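Local coordinates for protein MIP07328p (Drosophila melanogaster, PDB 6FKK) that probably serves as a cell-surface axon guidance cue, binding semaphorin receptors and repelling growing axons, at residues 383-388 / 409-414; 298-303 / 376-381; 497-502 / 518-523. All coordinates share one frame; numbering follows the deposited sequence.

How the contacts relate
Contacts 1 and 2 both lie in the Sema domain, with centres 11 Å apart, and they touch. Strand 377-380 of contact 2 is followed in the chain by strand 386-396, which carries one side of contact 1. Ser-299 OG lies 3.1 Å from Leu-386 N, a probable hydrogen bond that ties the two sheets. Leu-386 CD1 packs on Val-301 CG2 close by. Contact 3 is separate and belongs to the PSI (plexin repeat) region. Its centre is 33 Å from that of contact 1 and 32 Å from that of contact 2. A sugar of an attached glycan, not a binding pocket, lies about 13 Å from the side chain of Thr-378 in contact 2.

Contact 1: 383-388 / 409-414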
loop_
_atom_site.group_PDB
_atom_site.type_symbol
_atom_site.label_atom_id
_atom_site.label_comp_id
_atom_site.label_asym_id
_atom_site.label_seq_id
_atom_site.Cartn_x
_atom_site.Cartn_y
_atom_site.Cartn_z
ATOM N N HIS A 383 16.810 13.175 -7.701
ATOM C CA HIS A 383 17.259 13.316 -6.323
ATOM C C HIS A 383 16.181 12.967 -5.302
ATOM O O HIS A 383 16.274 13.403 -4.148
ATOM C CB HIS A 383 17.773 14.738 -6.080
ATOM C CG HIS A 383 18.989 15.086 -6.882
ATOM N ND1 HIS A 383 20.120 14.300 -6.898
ATOM C CD2 HIS A 383 19.252 16.140 -7.691
ATOM C CE1 HIS A 383 21.027 14.851 -7.684
ATOM N NE2 HIS A 383 20.526 15.969 -8.178
ATOM N N HIS A 384 15.165 12.200 -5.690
ATOM C CA HIS A 384 14.136 11.776 -4.754
ATOM C C HIS A 384 13.510 10.480 -5.245
ATOM O O HIS A 384 13.529 10.168 -6.439
ATOM C CB HIS A 384 13.062 12.856 -4.560
ATOM C CG HIS A 384 12.346 13.235 -5.820
ATOM N ND1 HIS A 384 12.577 14.424 -6.476
ATOM C CD2 HIS A 384 11.398 12.588 -6.537
ATOM C CE1 HIS A 384 11.805 14.492 -7.546
ATOM N NE2 HIS A 384 11.080 13.389 -7.607
ATOM N N ARG A 385 12.954 9.725 -4.302
ATOM C CA ARG A 385 12.274 8.472 -4.589
ATOM C C ARG A 385 10.814 8.572 -4.168
ATOM O O ARG A 385 10.475 9.296 -3.228
ATOM C CB ARG A 385 12.936 7.295 -3.858
ATOM C CG ARG A 385 14.404 7.076 -4.194
ATOM C CD ARG A 385 15.027 6.040 -3.263
ATOM N NE ARG A 385 16.400 5.704 -3.639
ATOM C CZ ARG A 385 16.734 4.656 -4.386
ATOM N NH1 ARG A 385 15.794 3.839 -4.840
ATOM N NH2 ARG A 385 18.006 4.423 -4.679
ATOM N N LEU A 386 9.952 7.835 -4.863
ATOM C CA LEU A 386 8.547 7.768 -4.491
ATOM C C LEU A 386 8.364 6.880 -3.269
ATOM O O LEU A 386 9.062 5.877 -3.096
ATOM C CB LEU A 386 7.707 7.237 -5.651
ATOM C CG LEU A 386 7.682 8.061 -6.942
ATOM C CD1 LEU A 386 6.768 7.406 -7.965
ATOM C CD2 LEU A 386 7.252 9.498 -6.684
ATOM N N THR A 387 7.409 7.258 -2.410
ATOM C CA THR A 387 7.240 6.581 -1.123
ATOM C C THR A 387 5.792 6.218 -0.809
ATOM O O THR A 387 5.550 5.229 -0.108
ATOM C CB THR A 387 7.802 7.449 0.013
ATOM O OG1 THR A 387 7.141 8.721 0.023
ATOM C CG2 THR A 387 9.303 7.657 -0.155
ATOM N N ALA A 388 4.823 6.984 -1.307
ATOM C CA ALA A 388 3.420 6.790 -0.962
ATOM C C ALA A 388 2.574 6.744 -2.228
ATOM O O ALA A 388 3.022 7.106 -3.319
ATOM C CB ALA A 388 2.916 7.896 -0.024
ATOM N N GLY A 409 3.633 10.271 -3.371
ATOM C CA GLY A 409 4.497 11.120 -2.576
ATOM C C GLY A 409 5.952 10.695 -2.622
ATOM O O GLY A 409 6.261 9.567 -3.017
ATOM N N THR A 410 6.853 11.583 -2.215
ATOM C CA THR A 410 8.285 11.329 -2.258
ATOM C C THR A 410 8.888 11.456 -0.864
ATOM O O THR A 410 8.269 11.979 0.066
ATOM C CB THR A 410 8.991 12.299 -3.217
ATOM O OG1 THR A 410 8.998 13.617 -2.650
ATOM C CG2 THR A 410 8.276 12.340 -4.556
ATOM N N ASP A 411 10.123 10.962 -0.730
ATOM C CA ASP A 411 10.911 11.233 0.466
ATOM C C ASP A 411 11.366 12.683 0.533
ATOM O O ASP A 411 11.869 13.117 1.576
ATOM C CB ASP A 411 12.122 10.295 0.529
ATOM C CG ASP A 411 13.002 10.382 -0.710
ATOM O OD1 ASP A 411 12.730 11.224 -1.591
ATOM O OD2 ASP A 411 13.971 9.600 -0.803
ATOM N N ASP A 412 11.203 13.431 -0.559
ATOM C CA ASP A 412 11.513 14.853 -0.593
ATOM C C ASP A 412 10.402 15.686 0.037
ATOM O O ASP A 412 10.664 16.778 0.552
ATOM C CB ASP A 412 11.752 15.280 -2.046
ATOM C CG ASP A 412 12.455 16.617 -2.168
ATOM O OD1 ASP A 412 12.706 17.268 -1.137
ATOM O OD2 ASP A 412 12.765 17.016 -3.309
ATOM N N GLY A 413 9.171 15.182 0.028
ATOM C CA GLY A 413 8.021 15.938 0.473
ATOM C C GLY A 413 7.125 16.443 -0.637
ATOM O O GLY A 413 6.226 17.249 -0.365
ATOM N N LYS A 414 7.338 16.002 -1.872
ATOM C CA LYS A 414 6.537 16.436 -3.004
ATOM C C LYS A 414 5.396 15.459 -3.258
ATOM O O LYS A 414 5.432 14.298 -2.846
ATOM C CB LYS A 414 7.397 16.563 -4.263
ATOM C CG LYS A 414 8.664 17.389 -4.093
ATOM C CD LYS A 414 9.284 17.720 -5.444
ATOM C CE LYS A 414 10.679 18.304 -5.290
ATOM N NZ LYS A 414 10.705 19.454 -4.344
#
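Gly-409, His-384 and Asp-411 bury the most surface where strands 386-396 and 402-410 pair and in the loops beyond them. The pairing is an antiparallel hairpin within the Sema beta-propeller, with a classic beta bulge near its open end. Thr-387 and Ala-388 both face Gly-409. Gly-409 O takes a bond from Thr-387 N at 2.6 Å and a weak one from Ala-388 N. Thr-387 OG1 lies against strand 402-410 and hydrogen-bonds to Ile-450 O. Asp-411 and Arg-385 bond twice. Asp-411 N gives to Arg-385 O at 3.0 Å, and Asp-411 OD1 takes from Arg-385 N at 3.1 Å. The second donor sits above the carboxylate plane. Asp-411 CG stands between its own N and carbonyl carbon (chi1 56°), which brings the carboxylate to the N-H of Arg-385. With an alanine in place of Asp-411, Arg-385 N would probably lose its carboxylate partner, and only the backbone bond would remain. His-384 packs on the turn beyond. Its CB meets Asp-412 CB at 3.7 Å, and its ring atom CD2 comes obliquely to the methyl CG2 of Thr-410, also at 3.7 Å. The turn is pinned from within, where Thr-410 OG1 accepts from Lys-414 N at 3.0 Å.

Contact 2: 298-303 / 376-381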
loop_
_atom_site.group_PDB
_atom_site.type_symbol
_atom_site.label_atom_id
_atom_site.label_comp_id
_atom_site.label_asym_id
_atom_site.label_seq_id
_atom_site.Cartn_x
_atom_site.Cartn_y
_atom_site.Cartn_z
ATOM N N GLY A 298 16.001 4.927 -9.076
ATOM C CA GLY A 298 14.798 5.002 -9.883
ATOM C C GLY A 298 13.575 4.629 -9.080
ATOM O O GLY A 298 13.639 3.811 -8.158
ATOM N N SER A 299 12.450 5.244 -9.435
ATOM C CA SER A 299 11.162 4.955 -8.827
ATOM C C SER A 299 10.134 4.728 -9.923
ATOM O O SER A 299 10.270 5.242 -11.037
ATOM C CB SER A 299 10.700 6.092 -7.914
ATOM O OG SER A 299 11.691 6.391 -6.951
ATOM N N ALA A 300 9.099 3.958 -9.599
ATOM C CA ALA A 300 8.073 3.654 -10.581
ATOM C C ALA A 300 6.756 3.358 -9.883
ATOM O O ALA A 300 6.726 2.932 -8.725
ATOM C CB ALA A 300 8.470 2.469 -11.467
ATOM N N VAL A 301 5.665 3.584 -10.610
ATOM C CA VAL A 301 4.323 3.228 -10.169
ATOM C C VAL A 301 3.785 2.178 -11.128
ATOM O O VAL A 301 3.690 2.423 -12.337
ATOM C CB VAL A 301 3.388 4.445 -10.120
ATOM C CG1 VAL A 301 1.964 3.996 -9.838
ATOM C CG2 VAL A 301 3.855 5.430 -9.066
ATOM N N CYS A 302 3.439 1.011 -10.594
ATOM C CA CYS A 302 2.812 -0.047 -11.369
ATOM C C CYS A 302 1.449 -0.377 -10.781
ATOM O O CYS A 302 1.225 -0.255 -9.573
ATOM C CB CYS A 302 3.672 -1.319 -11.409
ATOM S SG CYS A 302 5.012 -1.321 -12.630
ATOM N N ALA A 303 0.539 -0.795 -11.653
ATOM C CA ALA A 303 -0.785 -1.251 -11.259
ATOM C C ALA A 303 -0.927 -2.719 -11.626
ATOM O O ALA A 303 -0.446 -3.156 -12.676
ATOM C CB ALA A 303 -1.885 -0.429 -11.934
ATOM N N LEU A 376 3.229 2.829 -14.938
ATOM C CA LEU A 376 2.399 3.986 -15.243
ATOM C C LEU A 376 3.164 5.294 -15.090
ATOM O O LEU A 376 2.754 6.310 -15.661
ATOM C CB LEU A 376 1.166 3.991 -14.340
ATOM C CG LEU A 376 0.299 2.734 -14.408
ATOM C CD1 LEU A 376 -0.869 2.844 -13.444
ATOM C CD2 LEU A 376 -0.192 2.512 -15.827
ATOM N N LEU A 377 4.259 5.285 -14.334
ATOM C CA LEU A 377 5.104 6.458 -14.154
ATOM C C LEU A 377 6.481 5.979 -13.729
ATOM O O LEU A 377 6.587 5.114 -12.857
ATOM C CB LEU A 377 4.524 7.409 -13.101
ATOM C CG LEU A 377 5.374 8.624 -12.718
ATOM C CD1 LEU A 377 5.389 9.641 -13.838
ATOM C CD2 LEU A 377 4.866 9.258 -11.439
ATOM N N THR A 378 7.525 6.525 -14.346
ATOM C CA THR A 378 8.896 6.227 -13.958
ATOM C C THR A 378 9.607 7.510 -13.553
ATOM O O THR A 378 9.356 8.581 -14.115
ATOM C CB THR A 378 9.674 5.540 -15.091
ATOM O OG1 THR A 378 9.797 6.433 -16.203
ATOM C CG2 THR A 378 8.962 4.277 -15.540
ATOM N N LYS A 379 10.489 7.393 -12.562
ATOM C CA LYS A 379 11.313 8.507 -12.092
ATOM C C LYS A 379 12.730 7.976 -11.903
ATOM O O LYS A 379 13.017 7.316 -10.901
ATOM C CB LYS A 379 10.765 9.103 -10.800
ATOM C CG LYS A 379 9.663 10.129 -10.996
ATOM C CD LYS A 379 9.246 10.743 -9.667
ATOM C CE LYS A 379 8.570 12.090 -9.867
ATOM N NZ LYS A 379 9.496 13.076 -10.496
ATOM N N VAL A 380 13.611 8.266 -12.859
ATOM C CA VAL A 380 14.956 7.707 -12.887
ATOM C C VAL A 380 15.973 8.839 -12.875
ATOM O O VAL A 380 15.756 9.888 -13.495
ATOM C CB VAL A 380 15.157 6.797 -14.118
ATOM C CG1 VAL A 380 16.497 6.090 -14.050
ATOM C CG2 VAL A 380 14.029 5.786 -14.212
ATOM N N ASN A 381 17.082 8.622 -12.162
ATOM C CA ASN A 381 18.181 9.586 -12.075
ATOM C C ASN A 381 17.712 10.920 -11.499
ATOM O O ASN A 381 18.101 11.992 -11.966
ATOM C CB ASN A 381 18.855 9.786 -13.436
ATOM C CG ASN A 381 19.897 8.723 -13.731
ATOM O OD1 ASN A 381 20.696 8.364 -12.864
ATOM N ND2 ASN A 381 19.893 8.211 -14.958
#
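The flat groups that meet across Val-301 and Leu-377 are peptides, and no ring takes part. Val-301 N meets Leu-377 O at 2.9 Å, in the carbonyl plane. Ser-299 and Lys-379 exchange two bonds, N to O each way, with both donors tilted out of the carbonyl plane. One face of this peptide layer carries Ala-300, Thr-378 and Val-380. The other carries Ser-299, Val-301, Leu-377 and Lys-379, and there Val-301 also packs on Ile-389 of strand 386-396. The layer is an antiparallel part of a Sema beta-propeller sheet: strand 298-305 lies between strands 282-290 and 377-380, although 72 residues separate the two segments. Leu-376 and Leu-377 both face Val-301, a classic beta bulge. Leu-376 N gives to Val-301 O at 2.7 Å, almost in line with the carbonyl. The CG of Leu-376 lies anti to its carbonyl carbon (chi1 -57°), and the extended branch brings CD1 to Ala-303 CB at 3.7 Å. On the face of Ser-299, the CB of Val-301 and the CB of Leu-377 are 4.4 Å apart. The chain of Lys-379 leads away from strand 298-305 and bends at its end, where NZ forms a salt bridge with Glu-440.

Contact 3: 497-502 / 518-523; sequences WDLQTH and TYLQSL
Asp-498 OD1 is gripped from opposite faces of its carboxylate plane, by Thr-518 OG1 across the contact and by Gln-500 N. Thr-518 OG1 gives its proton to Asp-498 OD1 at 3.1 Å, on the syn side but 31° out of plane. Gln-500 N, 2.9 Å from Asp-498 OD1, closes an Asx turn where the strand ends. The two strands are neighbours in the small three-stranded antiparallel sheet of the PSI domain. Trp-497 and Leu-520 form the hydrogen-bonded pair. Trp-497 N reaches Leu-520 O at 3.1 Å, almost straight (175°), and Leu-520 N returns to Trp-497 O. Leu-499 N adds a bond to Thr-518 O. Asp-498 CG swings anti to the backbone N (chi1 -171°), and this lays the carboxylate obliquely against the Tyr-519 ring, with Tyr-519 CE1 3.3 Å from Asp-498 CG. The hydroxyl of Tyr-519 bonds His-512. On the face of Trp-497 and Leu-520, Leu-499 CD1 from the loop meets Leu-520 CD1 at 4.0 Å, while the Trp-497 ring leads away to helix 484-489. Thr-501 OG1 gives to Asp-498 OD2, which also forms a salt bridge with Lys-505. With three donors and a lysine around it, the buried carboxylate is likely to stay ionised.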
loop_
_atom_site.group_PDB
_atom_site.type_symbol
_atom_site.label_atom_id
_atom_site.label_comp_id
_atom_site.label_asym_id
_atom_site.label_seq_id
_atom_site.Cartn_x
_atom_site.Cartn_y
_atom_site.Cartn_z
ATOM N N TRP A 497 -12.969 24.695 -17.790
ATOM C CA TRP A 497 -13.058 26.150 -17.843
ATOM C C TRP A 497 -14.396 26.570 -18.436
ATOM O O TRP A 497 -14.709 26.222 -19.579
ATOM C CB TRP A 497 -11.911 26.740 -18.661
ATOM C CG TRP A 497 -11.981 28.228 -18.762
ATOM C CD1 TRP A 497 -12.409 28.959 -19.830
ATOM C CD2 TRP A 497 -11.627 29.169 -17.745
ATOM N NE1 TRP A 497 -12.335 30.301 -19.545
ATOM C CE2 TRP A 497 -11.860 30.456 -18.268
ATOM C CE3 TRP A 497 -11.133 29.050 -16.442
ATOM C CZ2 TRP A 497 -11.610 31.616 -17.538
ATOM C CZ3 TRP A 497 -10.889 30.200 -15.718
ATOM C CH2 TRP A 497 -11.128 31.466 -16.267
ATOM N N ASP A 498 -15.172 27.326 -17.663
ATOM C CA ASP A 498 -16.434 27.872 -18.143
ATOM C C ASP A 498 -16.174 29.173 -18.892
ATOM O O ASP A 498 -15.513 30.077 -18.373
ATOM C CB ASP A 498 -17.391 28.109 -16.972
ATOM C CG ASP A 498 -18.799 28.468 -17.424
ATOM O OD1 ASP A 498 -19.051 28.487 -18.647
ATOM O OD2 ASP A 498 -19.661 28.726 -16.555
ATOM N N LEU A 499 -16.687 29.265 -20.118
ATOM C CA LEU A 499 -16.541 30.499 -20.878
ATOM C C LEU A 499 -17.589 31.530 -20.486
ATOM O O LEU A 499 -17.346 32.734 -20.623
ATOM C CB LEU A 499 -16.617 30.211 -22.377
ATOM C CG LEU A 499 -15.421 29.457 -22.956
ATOM C CD1 LEU A 499 -15.584 29.250 -24.455
ATOM C CD2 LEU A 499 -14.140 30.209 -22.649
ATOM N N GLN A 500 -18.748 31.080 -20.002
ATOM C CA GLN A 500 -19.774 32.011 -19.545
ATOM C C GLN A 500 -19.295 32.801 -18.336
ATOM O O GLN A 500 -19.441 34.026 -18.282
ATOM C CB GLN A 500 -21.062 31.259 -19.215
ATOM C CG GLN A 500 -21.853 30.803 -20.424
ATOM C CD GLN A 500 -23.222 30.282 -20.045
ATOM O OE1 GLN A 500 -23.481 29.969 -18.883
ATOM N NE2 GLN A 500 -24.111 30.195 -21.024
ATOM N N THR A 501 -18.733 32.113 -17.348
ATOM C CA THR A 501 -18.160 32.746 -16.167
ATOM C C THR A 501 -16.693 32.358 -16.092
ATOM O O THR A 501 -16.370 31.171 -15.984
ATOM C CB THR A 501 -18.888 32.319 -14.891
ATOM O OG1 THR A 501 -18.565 30.957 -14.586
ATOM C CG2 THR A 501 -20.391 32.446 -15.070
ATOM N N HIS A 502 -15.809 33.351 -16.153
ATOM C CA HIS A 502 -14.369 33.099 -16.138
ATOM C C HIS A 502 -13.987 32.500 -14.788
ATOM O O HIS A 502 -13.515 33.178 -13.872
ATOM C CB HIS A 502 -13.598 34.373 -16.441
ATOM C CG HIS A 502 -13.733 34.825 -17.862
ATOM N ND1 HIS A 502 -12.834 34.469 -18.844
ATOM C CD2 HIS A 502 -14.673 35.587 -18.471
ATOM C CE1 HIS A 502 -13.207 35.000 -19.994
ATOM N NE2 HIS A 502 -14.320 35.683 -19.795
ATOM N N THR A 518 -20.614 25.039 -22.705
ATOM C CA THR A 518 -19.708 26.175 -22.795
ATOM C C THR A 518 -18.378 25.928 -22.092
ATOM O O THR A 518 -17.633 26.884 -21.851
ATOM C CB THR A 518 -20.375 27.428 -22.218
ATOM O OG1 THR A 518 -20.790 27.175 -20.869
ATOM C CG2 THR A 518 -21.587 27.820 -23.052
ATOM N N TYR A 519 -18.060 24.680 -21.765
ATOM C CA TYR A 519 -16.851 24.354 -21.024
ATOM C C TYR A 519 -15.751 23.890 -21.972
ATOM O O TYR A 519 -16.019 23.383 -23.065
ATOM C CB TYR A 519 -17.117 23.270 -19.974
ATOM C CG TYR A 519 -17.984 23.698 -18.802
ATOM C CD1 TYR A 519 -18.729 24.871 -18.843
ATOM C CD2 TYR A 519 -18.045 22.927 -17.648
ATOM C CE1 TYR A 519 -19.518 25.256 -17.774
ATOM C CE2 TYR A 519 -18.829 23.306 -16.573
ATOM C CZ TYR A 519 -19.562 24.472 -16.642
ATOM O OH TYR A 519 -20.343 24.853 -15.573
ATOM N N LEU A 520 -14.503 24.065 -21.538
ATOM C CA LEU A 520 -13.337 23.670 -22.315
ATOM C C LEU A 520 -12.421 22.798 -21.472
ATOM O O LEU A 520 -12.168 23.097 -20.300
ATOM C CB LEU A 520 -12.561 24.892 -22.825
ATOM C CG LEU A 520 -13.218 25.731 -23.921
ATOM C CD1 LEU A 520 -12.319 26.896 -24.302
ATOM C CD2 LEU A 520 -13.533 24.873 -25.137
ATOM N N GLN A 521 -11.923 21.720 -22.075
ATOM C CA GLN A 521 -10.959 20.842 -21.426
ATOM C C GLN A 521 -10.222 20.060 -22.502
ATOM O O GLN A 521 -10.826 19.634 -23.488
ATOM C CB GLN A 521 -11.634 19.883 -20.438
ATOM C CG GLN A 521 -10.663 18.996 -19.672
ATOM C CD GLN A 521 -11.363 18.064 -18.699
ATOM O OE1 GLN A 521 -11.949 17.058 -19.098
ATOM N NE2 GLN A 521 -11.305 18.399 -17.415
ATOM N N SER A 522 -8.918 19.876 -22.304
ATOM C CA SER A 522 -8.081 19.161 -23.268
ATOM C C SER A 522 -7.093 18.300 -22.487
ATOM O O SER A 522 -6.112 18.813 -21.941
ATOM C CB SER A 522 -7.362 20.129 -24.200
ATOM O OG SER A 522 -6.635 19.426 -25.192
ATOM N N LEU A 523 -7.356 16.995 -22.440
ATOM C CA LEU A 523 -6.476 16.057 -21.758
ATOM C C LEU A 523 -5.556 15.303 -22.705
ATOM O O LEU A 523 -4.488 14.852 -22.276
ATOM C CB LEU A 523 -7.297 15.038 -20.958
ATOM C CG LEU A 523 -8.297 15.573 -19.933
ATOM C CD1 LEU A 523 -8.996 14.421 -19.228
ATOM C CD2 LEU A 523 -7.602 16.475 -18.932
#